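Local coordinates for protein 5-oxoprolinase subunit C (Escherichia coli, PDB 5DUD) that cleaves 5-oxoproline to L-glutamate, coupled to ATP hydrolysis to ADP and phosphate, as subunit C of the ATP-hydrolysing 5-oxoprolinase, at residues A40-G45 against E300-R305; A71-G76 against V165-W170. All coordinates share one frame; numbering follows the deposited sequence.

How the contacts relate
Beyond two short strands the chain forms helix 34-44, whose last turn and the residue after it are 40-45, and then strand 68-74, whose end makes up most of 71-76. After strand 149-150, residues 165-170 return to the end of strand 68-74 and close the smaller loop, contact 2. The chain then builds the second β region, beginning with strand 173-178, and helix 285-302 brings residues 300-305 back to 40-45, closing contact 1 around contact 2. The loops therefore nest without crossing. The contact centres lie about 13 Å apart and the two contacts touch: V165 sits against both L43 and L302, and A40 packs on T73. Helix, sheet, connecting segment and terminal helix thus form one continuous cluster.

Contact 1. Residues A40-G45 against E300-R305; sequences ANLLVG and EQLAWR
L42 and L302 meet with their side chains crossing at about a right angle, and one methyl of L42 lands on the base of L302: CD1 of L42 lies 3.9 Å from CB of L302. The other branch of L42 heads for the backbone of the neighbouring residue, its CD2 4.5 Å from CA of A303. What places this fork is the first torsion of L42, which sets CG beside the backbone N and anti to the carbonyl carbon (chi1 -80°). The contact joins the ends of two helices. G45, just past helix 34-44, closes it with a Schellman motif, in which G45 N bonds back to L42 O at 3.0 Å; the positive phi of G45 suits glycine, since a side chain would be jammed against the preceding carbonyl oxygen. At the far end of helix 285-302, the last helix of the chain, a type I turn spans L302 to R305. Leucine suits position 42 because its forked end can touch two neighbours at once, while L302 offers its CB to the L42 methyl in an apolar joint, and the small A303 lets the other methyl approach its backbone. L43 packs on A71, while N41 bonds through ND2 to A48 O.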
ATOM      1  N   ALA A  40      -7.369  21.073  -0.810  1.00 27.33           N
ATOM      2  CA  ALA A  40      -7.929  21.370  -2.132  1.00 27.71           C
ATOM      3  C   ALA A  40      -9.422  21.053  -2.179  1.00 32.34           C
ATOM      4  O   ALA A  40     -10.207  21.901  -2.599  1.00 32.64           O
ATOM      5  CB  ALA A  40      -7.199  20.584  -3.212  1.00 27.93           C
ATOM      6  N   ASN A  41      -9.812  19.843  -1.734  1.00 28.91           N
ATOM      7  CA  ASN A  41     -11.225  19.446  -1.718  1.00 29.55           C
ATOM      8  C   ASN A  41     -12.013  20.301  -0.718  1.00 34.89           C
ATOM      9  O   ASN A  41     -13.169  20.634  -0.980  1.00 35.65           O
ATOM     10  CB  ASN A  41     -11.393  17.946  -1.409  1.00 29.02           C
ATOM     11  CG  ASN A  41     -10.937  17.032  -2.524  1.00 44.52           C
ATOM     12  OD1 ASN A  41     -11.278  17.227  -3.694  1.00 37.37           O
ATOM     13  ND2 ASN A  41     -10.222  15.964  -2.187  1.00 34.33           N
ATOM     14  N   LEU A  42     -11.381  20.678   0.404  1.00 31.49           N
ATOM     15  CA  LEU A  42     -12.023  21.544   1.391  1.00 32.35           C
ATOM     16  C   LEU A  42     -12.321  22.918   0.777  1.00 37.51           C
ATOM     17  O   LEU A  42     -13.454  23.395   0.878  1.00 38.02           O
ATOM     18  CB  LEU A  42     -11.165  21.687   2.663  1.00 32.04           C
ATOM     19  CG  LEU A  42     -11.265  20.516   3.659  1.00 36.52           C
ATOM     20  CD1 LEU A  42     -10.053  20.464   4.567  1.00 36.05           C
ATOM     21  CD2 LEU A  42     -12.537  20.601   4.494  1.00 40.10           C
ATOM     22  N   LEU A  43     -11.335  23.519   0.094  1.00 34.23           N
ATOM     23  CA  LEU A  43     -11.509  24.822  -0.556  1.00 35.18           C
ATOM     24  C   LEU A  43     -12.677  24.805  -1.540  1.00 40.48           C
ATOM     25  O   LEU A  43     -13.456  25.753  -1.540  1.00 41.11           O
ATOM     26  CB  LEU A  43     -10.229  25.262  -1.291  1.00 34.78           C
ATOM     27  CG  LEU A  43      -9.089  25.761  -0.413  1.00 39.07           C
ATOM     28  CD1 LEU A  43      -7.757  25.621  -1.131  1.00 38.75           C
ATOM     29  CD2 LEU A  43      -9.326  27.204   0.022  1.00 42.40           C
ATOM     30  N   VAL A  44     -12.833  23.725  -2.339  1.00 37.21           N
ATOM     31  CA  VAL A  44     -13.920  23.652  -3.318  1.00 37.99           C
ATOM     32  C   VAL A  44     -15.281  23.233  -2.695  1.00 42.77           C
ATOM     33  O   VAL A  44     -16.288  23.307  -3.395  1.00 43.23           O
ATOM     34  CB  VAL A  44     -13.586  22.789  -4.562  1.00 41.45           C
ATOM     35  CG1 VAL A  44     -12.504  23.457  -5.406  1.00 40.96           C
ATOM     36  CG2 VAL A  44     -13.198  21.360  -4.214  1.00 40.33           C
ATOM     37  N   GLY A  45     -15.319  22.831  -1.426  1.00 39.36           N
ATOM     38  CA  GLY A  45     -16.562  22.476  -0.748  1.00 40.19           C
ATOM     39  C   GLY A  45     -16.888  20.999  -0.747  1.00 43.85           C
ATOM     40  O   GLY A  45     -17.856  20.598  -0.100  1.00 44.45           O
ATOM     41  N   GLU A 300      -9.944  20.438  10.920  1.00 41.65           N
ATOM     42  CA  GLU A 300     -11.167  20.908  11.582  1.00 42.66           C
ATOM     43  C   GLU A 300     -11.181  22.447  11.614  1.00 47.40           C
ATOM     44  O   GLU A 300     -12.258  23.041  11.558  1.00 48.02           O
ATOM     45  CB  GLU A 300     -11.307  20.309  12.992  1.00 44.44           C
ATOM     46  CG  GLU A 300     -11.569  18.812  12.940  1.00 54.00           C
ATOM     47  CD  GLU A 300     -11.898  18.159  14.266  1.00 74.16           C
ATOM     48  OE1 GLU A 300     -11.043  18.201  15.179  1.00 67.28           O
ATOM     49  OE2 GLU A 300     -12.993  17.562  14.377  1.00 69.60           O
ATOM     50  N   GLN A 301      -9.992  23.092  11.665  1.00 43.83           N
ATOM     51  CA  GLN A 301      -9.873  24.555  11.573  1.00 44.52           C
ATOM     52  C   GLN A 301     -10.247  25.008  10.153  1.00 48.91           C
ATOM     53  O   GLN A 301     -10.928  26.022   9.994  1.00 49.38           O
ATOM     54  CB  GLN A 301      -8.457  25.043  11.933  1.00 45.48           C
ATOM     55  CG  GLN A 301      -8.152  25.046  13.429  1.00 60.73           C
ATOM     56  CD  GLN A 301      -6.719  24.673  13.742  1.00 79.62           C
ATOM     57  OE1 GLN A 301      -6.454  23.794  14.568  1.00 75.47           O
ATOM     58  NE2 GLN A 301      -5.754  25.331  13.106  1.00 70.74           N
ATOM     59  N   LEU A 302      -9.805  24.247   9.125  1.00 45.00           N
ATOM     60  CA  LEU A 302     -10.141  24.516   7.717  1.00 44.92           C
ATOM     61  C   LEU A 302     -11.637  24.292   7.453  1.00 50.10           C
ATOM     62  O   LEU A 302     -12.211  24.977   6.605  1.00 50.32           O
ATOM     63  CB  LEU A 302      -9.331  23.624   6.762  1.00 43.80           C
ATOM     64  CG  LEU A 302      -7.959  24.128   6.297  1.00 48.03           C
ATOM     65  CD1 LEU A 302      -6.846  23.173   6.708  1.00 47.45           C
ATOM     66  CD2 LEU A 302      -7.936  24.315   4.779  1.00 50.27           C
ATOM     67  N   ALA A 303     -12.268  23.341   8.177  1.00 47.20           N
ATOM     68  CA  ALA A 303     -13.696  23.033   8.039  1.00 48.09           C
ATOM     69  C   ALA A 303     -14.624  24.163   8.555  1.00 53.84           C
ATOM     70  O   ALA A 303     -15.831  24.062   8.342  1.00 54.27           O
ATOM     71  CB  ALA A 303     -14.024  21.734   8.767  1.00 48.67           C
ATOM     72  N   TRP A 304     -14.080  25.222   9.209  1.00 51.22           N
ATOM     73  CA  TRP A 304     -14.863  26.360   9.706  1.00 52.84           C
ATOM     74  C   TRP A 304     -14.710  27.610   8.797  1.00 56.65           C
ATOM     75  O   TRP A 304     -14.877  28.732   9.276  1.00 56.75           O
ATOM     76  CB  TRP A 304     -14.474  26.667  11.175  1.00 52.28           C
ATOM     77  CG  TRP A 304     -14.889  25.584  12.127  1.00 53.42           C
ATOM     78  CD1 TRP A 304     -16.056  24.880  12.108  1.00 57.00           C
ATOM     79  CD2 TRP A 304     -14.136  25.082  13.241  1.00 52.94           C
ATOM     80  NE1 TRP A 304     -16.062  23.943  13.111  1.00 56.47           N
ATOM     81  CE2 TRP A 304     -14.901  24.052  13.831  1.00 57.27           C
ATOM     82  CE3 TRP A 304     -12.889  25.403  13.803  1.00 53.69           C
ATOM     83  CZ2 TRP A 304     -14.456  23.335  14.945  1.00 56.38           C
ATOM     84  CZ3 TRP A 304     -12.448  24.686  14.904  1.00 55.00           C
ATOM     85  CH2 TRP A 304     -13.230  23.668  15.464  1.00 55.96           C
ATOM     86  N   ARG A 305     -14.558  27.411   7.464  1.00 52.68           N
ATOM     87  CA  ARG A 305     -14.464  28.497   6.482  1.00 79.86           C
ATOM     88  C   ARG A 305     -15.301  28.166   5.243  1.00103.29           C
ATOM     89  O   ARG A 305     -15.288  27.027   4.774  1.00 61.36           O
ATOM     90  CB  ARG A 305     -13.000  28.735   6.085  1.00 78.96           C
TER

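Contact 2. Residues A71-G76 against V165-W170; sequences ALTGAG and VKQLLW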
ATOM      1  N   ALA A  71      -9.318  24.651  -7.380  1.00 33.56           N
ATOM      2  CA  ALA A  71      -8.227  24.984  -6.468  1.00 32.84           C
ATOM      3  C   ALA A  71      -6.986  24.144  -6.762  1.00 35.37           C
ATOM      4  O   ALA A  71      -7.106  23.023  -7.257  1.00 34.58           O
ATOM      5  CB  ALA A  71      -8.673  24.770  -5.028  1.00 33.45           C
ATOM      6  N   LEU A  72      -5.795  24.692  -6.457  1.00 31.49           N
ATOM      7  CA  LEU A  72      -4.503  24.018  -6.639  1.00 30.63           C
ATOM      8  C   LEU A  72      -3.733  23.980  -5.312  1.00 34.11           C
ATOM      9  O   LEU A  72      -3.752  24.965  -4.580  1.00 33.98           O
ATOM     10  CB  LEU A  72      -3.662  24.733  -7.704  1.00 31.16           C
ATOM     11  CG  LEU A  72      -3.981  24.475  -9.176  1.00 36.28           C
ATOM     12  CD1 LEU A  72      -3.304  25.525 -10.046  1.00 37.15           C
ATOM     13  CD2 LEU A  72      -3.546  23.073  -9.609  1.00 38.09           C
ATOM     14  N   THR A  73      -3.113  22.834  -4.978  1.00 30.21           N
ATOM     15  CA  THR A  73      -2.327  22.649  -3.747  1.00 29.69           C
ATOM     16  C   THR A  73      -1.049  21.859  -4.101  1.00 33.28           C
ATOM     17  O   THR A  73      -0.789  21.607  -5.279  1.00 32.88           O
ATOM     18  CB  THR A  73      -3.171  21.943  -2.658  1.00 36.67           C
ATOM     19  OG1 THR A  73      -3.803  20.815  -3.244  1.00 34.91           O
ATOM     20  CG2 THR A  73      -4.209  22.865  -2.004  1.00 36.02           C
ATOM     21  N   GLY A  74      -0.250  21.502  -3.091  1.00 29.87           N
ATOM     22  CA  GLY A  74       0.991  20.753  -3.273  1.00 29.59           C
ATOM     23  C   GLY A  74       2.137  21.636  -3.731  1.00 34.40           C
ATOM     24  O   GLY A  74       2.266  22.767  -3.259  1.00 34.71           O
ATOM     25  N   ALA A  75       2.970  21.139  -4.663  1.00 31.32           N
ATOM     26  CA  ALA A  75       4.113  21.894  -5.185  1.00 32.03           C
ATOM     27  C   ALA A  75       3.652  22.998  -6.142  1.00 36.87           C
ATOM     28  O   ALA A  75       2.823  22.745  -7.016  1.00 36.33           O
ATOM     29  CB  ALA A  75       5.071  20.958  -5.903  1.00 32.82           C
ATOM     30  N   GLY A  76       4.196  24.204  -5.975  1.00 34.48           N
ATOM     31  CA  GLY A  76       3.855  25.353  -6.806  1.00 35.11           C
ATOM     32  C   GLY A  76       4.485  25.272  -8.182  1.00 39.78           C
ATOM     33  O   GLY A  76       5.708  25.372  -8.304  1.00 39.93           O
ATOM     34  N   VAL A 165      -6.742  29.675   2.001  1.00 41.89           N
ATOM     35  CA  VAL A 165      -6.309  29.005   3.235  1.00 41.03           C
ATOM     36  C   VAL A 165      -4.794  28.802   3.210  1.00 43.90           C
ATOM     37  O   VAL A 165      -4.215  28.617   2.139  1.00 43.27           O
ATOM     38  CB  VAL A 165      -7.036  27.667   3.516  1.00 44.23           C
ATOM     39  CG1 VAL A 165      -8.543  27.873   3.661  1.00 44.77           C
ATOM     40  CG2 VAL A 165      -6.703  26.603   2.472  1.00 43.04           C
ATOM     41  N   LYS A 166      -4.156  28.835   4.390  1.00 39.95           N
ATOM     42  CA  LYS A 166      -2.707  28.653   4.508  1.00 39.23           C
ATOM     43  C   LYS A 166      -2.360  27.179   4.307  1.00 41.69           C
ATOM     44  O   LYS A 166      -3.042  26.327   4.871  1.00 40.90           O
ATOM     45  CB  LYS A 166      -2.198  29.127   5.890  1.00 42.18           C
ATOM     46  CG  LYS A 166      -2.399  30.611   6.192  1.00 56.25           C
ATOM     47  CD  LYS A 166      -2.690  30.856   7.673  1.00 65.66           C
ATOM     48  CE  LYS A 166      -2.788  32.323   8.021  1.00 76.54           C
ATOM     49  NZ  LYS A 166      -1.579  32.820   8.728  1.00 85.63           N
ATOM     50  N   GLN A 167      -1.338  26.881   3.490  1.00 37.64           N
ATOM     51  CA  GLN A 167      -0.885  25.511   3.251  1.00 36.36           C
ATOM     52  C   GLN A 167       0.139  25.132   4.325  1.00 40.15           C
ATOM     53  O   GLN A 167       0.523  25.991   5.119  1.00 40.58           O
ATOM     54  CB  GLN A 167      -0.276  25.392   1.842  1.00 37.40           C
ATOM     55  CG  GLN A 167      -1.231  25.772   0.729  1.00 50.41           C
ATOM     56  CD  GLN A 167      -0.623  25.489  -0.619  1.00 68.72           C
ATOM     57  OE1 GLN A 167      -0.136  26.391  -1.307  1.00 64.42           O
ATOM     58  NE2 GLN A 167      -0.623  24.228  -1.025  1.00 60.15           N
ATOM     59  N   LEU A 168       0.597  23.857   4.337  1.00 35.73           N
ATOM     60  CA  LEU A 168       1.591  23.341   5.294  1.00 35.32           C
ATOM     61  C   LEU A 168       3.002  23.347   4.701  1.00 39.18           C
ATOM     62  O   LEU A 168       3.199  22.877   3.577  1.00 38.50           O
ATOM     63  CB  LEU A 168       1.233  21.907   5.707  1.00 34.66           C
ATOM     64  CG  LEU A 168      -0.090  21.704   6.435  1.00 39.25           C
ATOM     65  CD1 LEU A 168      -0.386  20.230   6.597  1.00 38.70           C
ATOM     66  CD2 LEU A 168      -0.080  22.381   7.796  1.00 42.40           C
ATOM     67  N   LEU A 169       3.990  23.831   5.465  1.00 36.22           N
ATOM     68  CA  LEU A 169       5.358  23.877   4.953  1.00 36.19           C
ATOM     69  C   LEU A 169       5.971  22.490   4.914  1.00 39.19           C
ATOM     70  O   LEU A 169       5.720  21.672   5.801  1.00 38.50           O
ATOM     71  CB  LEU A 169       6.257  24.823   5.771  1.00 37.18           C
ATOM     72  CG  LEU A 169       6.860  25.958   4.961  1.00 42.73           C
ATOM     73  CD1 LEU A 169       5.815  27.031   4.687  1.00 43.19           C
ATOM     74  CD2 LEU A 169       8.082  26.526   5.655  1.00 46.19           C
ATOM     75  N   TRP A 170       6.773  22.242   3.875  1.00 35.63           N
ATOM     76  CA  TRP A 170       7.492  20.988   3.667  1.00 35.06           C
ATOM     77  C   TRP A 170       8.940  21.170   4.106  1.00 39.51           C
ATOM     78  O   TRP A 170       9.411  22.302   4.234  1.00 39.86           O
ATOM     79  CB  TRP A 170       7.406  20.572   2.189  1.00 33.48           C
ATOM     80  CG  TRP A 170       5.993  20.464   1.707  1.00 33.74           C
ATOM     81  CD1 TRP A 170       5.141  19.419   1.898  1.00 35.95           C
ATOM     82  CD2 TRP A 170       5.232  21.489   1.056  1.00 33.77           C
ATOM     83  NE1 TRP A 170       3.913  19.702   1.348  1.00 35.17           N
ATOM     84  CE2 TRP A 170       3.938  20.972   0.834  1.00 37.09           C
ATOM     85  CE3 TRP A 170       5.524  22.788   0.617  1.00 35.73           C
ATOM     86  CZ2 TRP A 170       2.940  21.704   0.186  1.00 36.51           C
ATOM     87  CZ3 TRP A 170       4.532  23.517  -0.020  1.00 37.26           C
ATOM     88  CH2 TRP A 170       3.258  22.976  -0.229  1.00 37.31           C
TER
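Q167 and W170 share a first torsion, with CG anti to the carbonyl carbon and beside the backbone N (chi1 -58° and -56°), and this sends both side chains to the end of strand 68-74. Beyond CG the Q167 chain is extended, so its amide reaches the T73-G74 peptide; the amide is probably turned over, but the atom modelled as NE2 lies 3.4 Å from G74 N. A long, flexible glutamine suits this span from a loop to a strand. T73 turns its hydroxyl elsewhere, OG1 bonding to A36 O of helix 34-44. W170 comes in obliquely, its CH2 3.2 Å from G74 O, while L168 O lies 3.3 Å above the centre of the W170 ring. NE1 of W170 is bonded to D33 OD2, and Y267 meets the ring with planes about 70° apart. With a leucine in place of W170, D33 would probably be left without its indole N-H partner, and a gap would open beside G74 O. G74 has positive phi, which glycine, having no side chain, adopts more readily than other residues. Residues 165-170 run from the first β region, whose five-stranded antiparallel sheet holds strand 68-74, to strand 173-178 of the second, an arrangement consistent with the cyclophilin-like carboxyltransferase A and B subdomains.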